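Side-chain contacts in PUA domain-containing protein (Aeropyrum pernix, PDB 2CX0), which is of unknown function but carries a PUA domain and probably binds RNA, possibly in translation initiation: residues L47-T52 and E56-T61; F69-S72 and I76-T79; R167-R170 and A174-E177. One frame throughout, in Å; residues are numbered along the deposited sequence.

Contact 1. Residues L47-T52 and E56-T61; sequences LVKART and EYEIIT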
# COMPACT_ATOMS: atom_id res chain seq x y z
N LEU A 47 3.31 6.40 -15.99
CA LEU A 47 1.92 6.26 -15.60
C LEU A 47 1.31 5.21 -16.50
O LEU A 47 1.32 5.37 -17.75
CB LEU A 47 1.17 7.57 -15.81
CG LEU A 47 -0.32 7.54 -15.48
CD1 LEU A 47 -0.51 7.43 -13.91
CD2 LEU A 47 -0.94 8.82 -15.99
N VAL A 48 0.84 4.13 -15.89
CA VAL A 48 0.19 3.04 -16.62
C VAL A 48 -1.32 3.06 -16.33
O VAL A 48 -1.74 3.04 -15.16
CB VAL A 48 0.73 1.70 -16.17
CG1 VAL A 48 0.03 0.58 -16.87
CG2 VAL A 48 2.25 1.69 -16.40
N LYS A 49 -2.12 3.14 -17.36
CA LYS A 49 -3.59 3.10 -17.22
C LYS A 49 -4.05 1.74 -17.77
O LYS A 49 -3.68 1.37 -18.89
CB LYS A 49 -4.23 4.19 -18.05
CG LYS A 49 -4.23 5.55 -17.38
CD LYS A 49 -5.14 6.52 -18.14
CE LYS A 49 -4.36 7.38 -19.14
NZ LYS A 49 -5.30 8.17 -20.05
N ALA A 50 -4.84 0.99 -17.00
CA ALA A 50 -5.25 -0.32 -17.47
C ALA A 50 -6.77 -0.37 -17.45
O ALA A 50 -7.39 -0.00 -16.42
CB ALA A 50 -4.72 -1.41 -16.52
N ARG A 51 -7.36 -0.81 -18.55
CA ARG A 51 -8.79 -0.93 -18.60
C ARG A 51 -9.17 -2.39 -18.66
O ARG A 51 -8.69 -3.10 -19.53
CB ARG A 51 -9.37 -0.20 -19.79
CG ARG A 51 -10.92 -0.26 -19.85
CD ARG A 51 -11.49 0.72 -20.94
NE ARG A 51 -10.96 0.38 -22.27
CZ ARG A 51 -11.36 -0.65 -23.01
NH1 ARG A 51 -12.32 -1.46 -22.59
NH2 ARG A 51 -10.76 -0.90 -24.16
N THR A 52 -10.01 -2.83 -17.73
CA THR A 52 -10.45 -4.22 -17.63
C THR A 52 -11.97 -4.21 -17.81
O THR A 52 -12.54 -3.14 -18.07
CB THR A 52 -10.27 -4.76 -16.24
OG1 THR A 52 -11.09 -3.99 -15.33
CG2 THR A 52 -8.81 -4.68 -15.80
N GLU A 56 -11.41 1.05 -14.75
CA GLU A 56 -10.06 1.53 -15.00
C GLU A 56 -9.17 1.65 -13.78
O GLU A 56 -9.65 1.99 -12.70
CB GLU A 56 -10.17 2.90 -15.72
CG GLU A 56 -10.78 2.76 -17.13
CD GLU A 56 -10.16 3.71 -18.15
OE1 GLU A 56 -8.92 3.98 -18.09
OE2 GLU A 56 -10.93 4.18 -19.03
N TYR A 57 -7.89 1.32 -13.94
CA TYR A 57 -6.90 1.43 -12.85
C TYR A 57 -5.76 2.30 -13.38
O TYR A 57 -5.40 2.23 -14.56
CB TYR A 57 -6.28 0.04 -12.52
CG TYR A 57 -7.29 -1.01 -12.08
CD1 TYR A 57 -8.18 -1.61 -13.03
CD2 TYR A 57 -7.37 -1.39 -10.76
CE1 TYR A 57 -9.12 -2.55 -12.63
CE2 TYR A 57 -8.30 -2.34 -10.34
CZ TYR A 57 -9.17 -2.91 -11.27
OH TYR A 57 -10.07 -3.84 -10.82
N GLU A 58 -5.17 3.11 -12.52
CA GLU A 58 -4.02 3.94 -12.94
C GLU A 58 -2.98 3.67 -11.90
O GLU A 58 -3.25 3.77 -10.69
CB GLU A 58 -4.37 5.41 -12.93
CG GLU A 58 -5.12 5.81 -14.14
CD GLU A 58 -5.29 7.31 -14.24
OE1 GLU A 58 -4.36 8.06 -13.83
OE2 GLU A 58 -6.36 7.74 -14.74
N ILE A 59 -1.78 3.34 -12.36
CA ILE A 59 -0.68 3.02 -11.47
C ILE A 59 0.63 3.70 -11.89
O ILE A 59 0.98 3.71 -13.09
CB ILE A 59 -0.40 1.49 -11.48
CG1 ILE A 59 -1.62 0.70 -10.94
CG2 ILE A 59 0.82 1.20 -10.60
CD1 ILE A 59 -1.37 -0.84 -11.15
N ILE A 60 1.38 4.23 -10.93
CA ILE A 60 2.63 4.83 -11.29
C ILE A 60 3.70 3.77 -11.13
O ILE A 60 3.78 3.12 -10.08
CB ILE A 60 2.92 6.02 -10.39
CG1 ILE A 60 1.96 7.17 -10.79
CG2 ILE A 60 4.42 6.44 -10.51
CD1 ILE A 60 2.01 8.35 -9.79
N THR A 61 4.50 3.55 -12.17
CA THR A 61 5.61 2.59 -12.06
C THR A 61 6.91 3.33 -11.80
O THR A 61 7.12 4.43 -12.29
CB THR A 61 5.80 1.71 -13.33
OG1 THR A 61 6.04 2.53 -14.49
CG2 THR A 61 4.50 0.88 -13.54
O HOH W 1 -11.47 -5.31 -12.53
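Val48 and Ile59, and then Ala50 and Tyr57, each exchange two backbone hydrogen bonds of 2.8 to 2.9 Å between N and O, in strands 47-51 and 56-61 that run antiparallel with their axes at 162°. Between these rungs the CA-H groups of Lys49 and Glu58 lean on the carbonyl oxygens of Tyr57 and Val48. On one face Lys49 and Glu58 lie side by side, CG of Lys49 3.4 Å from CG of Glu58. Both chains leave with CG beside the backbone N (chi1 -82° and -80°), which starts them in the same direction, yet NZ of Lys49 stays 5.4 Å from OE2 of Glu58 and makes a long, weak ion pair with Glu14 of strand 9-17. Were Lys49 replaced by an alanine, CG of Glu58 would probably lose the methylene chain that covers it, and the lysine's positive charge would go from its neighbourhood. Farther along this face, CD1 of Leu47 meets CG1 of Ile60 at 4.0 Å. The two strands form a beta hairpin within the antiparallel sheet of the DUF1947 region, with strand 9-17 beside the first and strand 65-70 beside the second. The face bearing Val48, Ala50, Tyr57 and Ile59 turns partly toward helix 174-183. Here CG2 of Val48 touches CG2 of Thr61 at 3.7 Å, while OG1 of Thr52 approaches the Tyr57 ring edge in plane, and a water joins that OG1 to OH of Tyr57.

Contact 2. Residues F69-S72 and I76-T79; sequences FEWS and IYPT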
# COMPACT_ATOMS: atom_id res chain seq x y z
N PHE A 69 -0.45 4.49 -6.23
CA PHE A 69 -1.75 4.75 -6.85
C PHE A 69 -2.47 5.80 -6.04
O PHE A 69 -2.17 6.01 -4.85
CB PHE A 69 -2.59 3.51 -6.92
CG PHE A 69 -2.87 2.89 -5.60
CD1 PHE A 69 -4.10 3.14 -4.95
CD2 PHE A 69 -1.91 2.05 -4.98
CE1 PHE A 69 -4.38 2.58 -3.71
CE2 PHE A 69 -2.17 1.48 -3.74
CZ PHE A 69 -3.40 1.75 -3.10
N GLU A 70 -3.37 6.50 -6.70
CA GLU A 70 -4.16 7.51 -6.00
C GLU A 70 -5.46 6.87 -5.45
O GLU A 70 -6.19 6.19 -6.18
CB GLU A 70 -4.51 8.70 -6.94
CG GLU A 70 -5.12 9.84 -6.11
CD GLU A 70 -5.60 11.04 -6.93
OE1 GLU A 70 -4.81 11.62 -7.69
OE2 GLU A 70 -6.78 11.41 -6.81
N TRP A 71 -5.76 7.11 -4.18
CA TRP A 71 -6.97 6.55 -3.61
C TRP A 71 -8.10 7.60 -3.57
O TRP A 71 -7.89 8.76 -3.91
CB TRP A 71 -6.69 5.96 -2.22
CG TRP A 71 -7.75 4.97 -1.85
CD1 TRP A 71 -8.17 3.92 -2.62
CD2 TRP A 71 -8.52 4.91 -0.64
NE1 TRP A 71 -9.14 3.23 -1.97
CE2 TRP A 71 -9.37 3.81 -0.76
CE3 TRP A 71 -8.56 5.68 0.53
CZ2 TRP A 71 -10.27 3.43 0.24
CZ3 TRP A 71 -9.47 5.30 1.55
CH2 TRP A 71 -10.30 4.19 1.38
N SER A 72 -9.28 7.17 -3.19
CA SER A 72 -10.43 8.09 -3.16
C SER A 72 -10.35 9.27 -2.21
O SER A 72 -11.20 10.15 -2.30
CB SER A 72 -11.73 7.32 -2.94
OG SER A 72 -11.61 6.48 -1.81
N ILE A 76 -1.76 9.55 -2.28
CA ILE A 76 -1.04 8.52 -3.02
C ILE A 76 -0.52 7.47 -2.02
O ILE A 76 0.12 7.81 -1.00
CB ILE A 76 0.12 9.15 -3.84
CG1 ILE A 76 -0.48 10.03 -4.96
CG2 ILE A 76 0.99 8.01 -4.53
CD1 ILE A 76 0.40 11.23 -5.24
N TYR A 77 -0.80 6.20 -2.33
CA TYR A 77 -0.42 5.05 -1.52
C TYR A 77 0.47 4.06 -2.30
O TYR A 77 0.50 4.02 -3.52
CB TYR A 77 -1.67 4.23 -1.12
CG TYR A 77 -2.61 4.89 -0.18
CD1 TYR A 77 -2.65 4.53 1.16
CD2 TYR A 77 -3.46 5.92 -0.65
CE1 TYR A 77 -3.52 5.18 2.06
CE2 TYR A 77 -4.35 6.60 0.25
CZ TYR A 77 -4.35 6.21 1.58
OH TYR A 77 -5.15 6.86 2.48
N PRO A 78 1.26 3.28 -1.57
CA PRO A 78 2.12 2.29 -2.22
C PRO A 78 1.32 0.98 -2.38
O PRO A 78 0.45 0.62 -1.54
CB PRO A 78 3.24 2.03 -1.20
CG PRO A 78 2.47 2.32 0.21
CD PRO A 78 1.49 3.44 -0.12
N THR A 79 1.67 0.23 -3.43
CA THR A 79 1.13 -1.09 -3.60
C THR A 79 2.00 -1.98 -2.70
O THR A 79 3.09 -1.58 -2.20
CB THR A 79 1.39 -1.62 -5.01
OG1 THR A 79 2.82 -1.47 -5.31
CG2 THR A 79 0.47 -0.82 -6.02
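The Phe69 ring carries CB of Tyr77 over one face, a CH-pi contact with the carbon 4.0 Å from the ring centroid and 28° off the normal. At the ring's edge, near its plane, the carbonyl oxygen of Pro78 stands 3.5 Å from CE2 of Phe69, and CG2 of Thr79 comes in obliquely by CD2. Phe69 reaches this place because its CG sits between the backbone N and the carbonyl carbon (chi1 60°), which swings the ring across to the partner strand. Trp71 meets Tyr77 differently: the edge of its five-membered ring points toward the tyrosine face in an offset edge-to-face pair, planes 79° apart. Closer still, CB of Trp71 lies 3.5 Å from CE2 of Tyr77. The hydroxyl of Ser72 rests over the indole, its OG 3.6 Å above the Trp71 plane.

In the backbone that carries these rings, Phe69 and Tyr77 exchange two hydrogen bonds, each 2.9 Å from N to O; the bond from N of Tyr77 to O of Phe69 is the straighter of the two. The CA-H of Ile76 adds a contact to the same Phe69 oxygen. OH of Tyr77 is hydrogen-bonded to Asp73 and Arg75 in the intervening turn, which pins the outer end of the ring. OG1 of Thr79 bonds to O of Pro66 and to N of Cys82, an N-cap on helix 80-86. This is a short antiparallel beta hairpin at the edge of the DUF1947 sheet, its aromatic face packed against strand 163-170 of the PUA domain.

Contact 3. Residues R167-R170 and A174-E177; sequences RVHR and ALWE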
# COMPACT_ATOMS: atom_id res chain seq x y z
N ARG A 167 -8.48 -0.80 6.01
CA ARG A 167 -7.91 -1.36 4.80
C ARG A 167 -8.04 -0.44 3.55
O ARG A 167 -9.11 0.13 3.31
CB ARG A 167 -8.59 -2.74 4.50
CG ARG A 167 -8.25 -3.27 3.09
CD ARG A 167 -9.42 -4.07 2.48
NE ARG A 167 -10.56 -3.18 2.17
CZ ARG A 167 -11.72 -3.17 2.81
NH1 ARG A 167 -11.95 -3.99 3.81
NH2 ARG A 167 -12.64 -2.28 2.46
N VAL A 168 -6.95 -0.22 2.81
CA VAL A 168 -7.04 0.51 1.53
C VAL A 168 -6.66 -0.48 0.38
O VAL A 168 -7.35 -0.59 -0.64
CB VAL A 168 -6.10 1.70 1.53
CG1 VAL A 168 -5.90 2.27 0.06
CG2 VAL A 168 -6.71 2.78 2.49
N HIS A 169 -5.58 -1.22 0.56
CA HIS A 169 -5.11 -2.17 -0.45
C HIS A 169 -4.53 -3.39 0.28
O HIS A 169 -3.82 -3.25 1.32
CB HIS A 169 -4.04 -1.51 -1.34
CG HIS A 169 -3.22 -2.49 -2.13
ND1 HIS A 169 -1.85 -2.57 -2.04
CD2 HIS A 169 -3.59 -3.36 -3.10
CE1 HIS A 169 -1.40 -3.46 -2.94
NE2 HIS A 169 -2.44 -3.94 -3.59
N ARG A 170 -4.81 -4.60 -0.24
CA ARG A 170 -4.34 -5.78 0.47
C ARG A 170 -3.97 -6.93 -0.45
O ARG A 170 -4.37 -6.95 -1.62
CB ARG A 170 -5.39 -6.25 1.49
CG ARG A 170 -6.79 -6.56 0.87
CD ARG A 170 -6.91 -7.97 0.26
NE ARG A 170 -8.29 -8.14 -0.24
CZ ARG A 170 -8.75 -9.22 -0.86
NH1 ARG A 170 -7.94 -10.28 -1.04
NH2 ARG A 170 -10.00 -9.21 -1.36
N ALA A 174 -8.05 -6.85 -6.27
CA ALA A 174 -7.99 -6.63 -7.70
C ALA A 174 -6.77 -5.83 -8.14
O ALA A 174 -6.11 -6.20 -9.14
CB ALA A 174 -9.26 -5.95 -8.16
N LEU A 175 -6.46 -4.76 -7.40
CA LEU A 175 -5.29 -3.96 -7.74
C LEU A 175 -4.01 -4.81 -7.57
O LEU A 175 -3.08 -4.72 -8.41
CB LEU A 175 -5.20 -2.68 -6.88
CG LEU A 175 -3.89 -1.86 -6.94
CD1 LEU A 175 -3.70 -1.27 -8.36
CD2 LEU A 175 -3.94 -0.73 -5.98
N TRP A 176 -3.98 -5.64 -6.50
CA TRP A 176 -2.81 -6.47 -6.24
C TRP A 176 -2.58 -7.42 -7.44
O TRP A 176 -1.43 -7.56 -7.91
CB TRP A 176 -3.03 -7.32 -4.98
CG TRP A 176 -1.77 -8.01 -4.59
CD1 TRP A 176 -0.73 -7.48 -3.90
CD2 TRP A 176 -1.37 -9.31 -4.98
NE1 TRP A 176 0.32 -8.37 -3.84
CE2 TRP A 176 -0.05 -9.51 -4.49
CE3 TRP A 176 -2.01 -10.35 -5.69
CZ2 TRP A 176 0.65 -10.71 -4.69
CZ3 TRP A 176 -1.31 -11.55 -5.88
CH2 TRP A 176 0.00 -11.72 -5.38
N GLU A 177 -3.66 -8.03 -7.94
CA GLU A 177 -3.51 -8.99 -9.04
C GLU A 177 -3.06 -8.29 -10.31
O GLU A 177 -2.21 -8.77 -11.02
CB GLU A 177 -4.82 -9.77 -9.29
CG GLU A 177 -5.21 -10.72 -8.13
CD GLU A 177 -4.26 -11.91 -7.93
OE1 GLU A 177 -3.31 -12.16 -8.71
OE2 GLU A 177 -4.47 -12.62 -6.95
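His169 gives up most surface here, wedged against Trp176 and Leu175 at the start of helix 174-183. Its ring takes CD2 of Leu175 over one face, a CH-pi contact with the methyl carbon 4.3 Å from the ring centroid and 26° off the normal; the two side chains cross at about a right angle. Trp176 comes to the rim of the imidazole instead. NE2 of His169 lies 3.7 Å from both CA and CB of Trp176, and the same nitrogen stands in the plane of the indole at its edge, 3.9 Å from CD1 of Trp176. The rings meet rim to rim, planes 28° apart, and neither covers the other. His169 holds CG opposite its backbone N (chi1 164°), extending the ring from the strand toward the first turn of the helix.

Trp176 also uses its CB on the backbone: the carbonyl oxygen of Arg170 is 3.6 Å from that carbon. Asp173, between the two segments, accepts N of Arg170 through OD2 and N of Trp176 through OD1, tying the end of the strand to the beginning of the helix. Leu80 of helix 80-86 touches both His169 and Trp176.

The strand carries a classic beta bulge, with Val168 and His169 together set opposite Val142 of strand 138-145. Strand 163-170 of the PUA domain turns a corner there, and a short connection then carries the chain into the C-terminal helix, which packs back on the DUF1947 sheet.

How the contacts relate
Contacts 1 and 2 are successive hairpins of one antiparallel sheet, joined where strand 56-62 lies beside strand 65-70; contact 3 joins a strand of the PUA sheet to the C-terminal helix. Contact 2 is mostly buried, whereas contact 1 is only partly so: Lys49, Arg51, Glu56 and Glu58 share one face with Leu47 and Ile60, and the largely apolar other face turns toward helix 174-183. Contact 3, also partly buried, relies on side-chain packing between its segments, unlike the backbone bonding of the hairpins. It bridges the other two: CD1 of Leu175 lies 3.7 Å from CD1 of Ile59. Leu175 also touches Phe69 of contact 2, while His169 packs on Thr79 and Phe69.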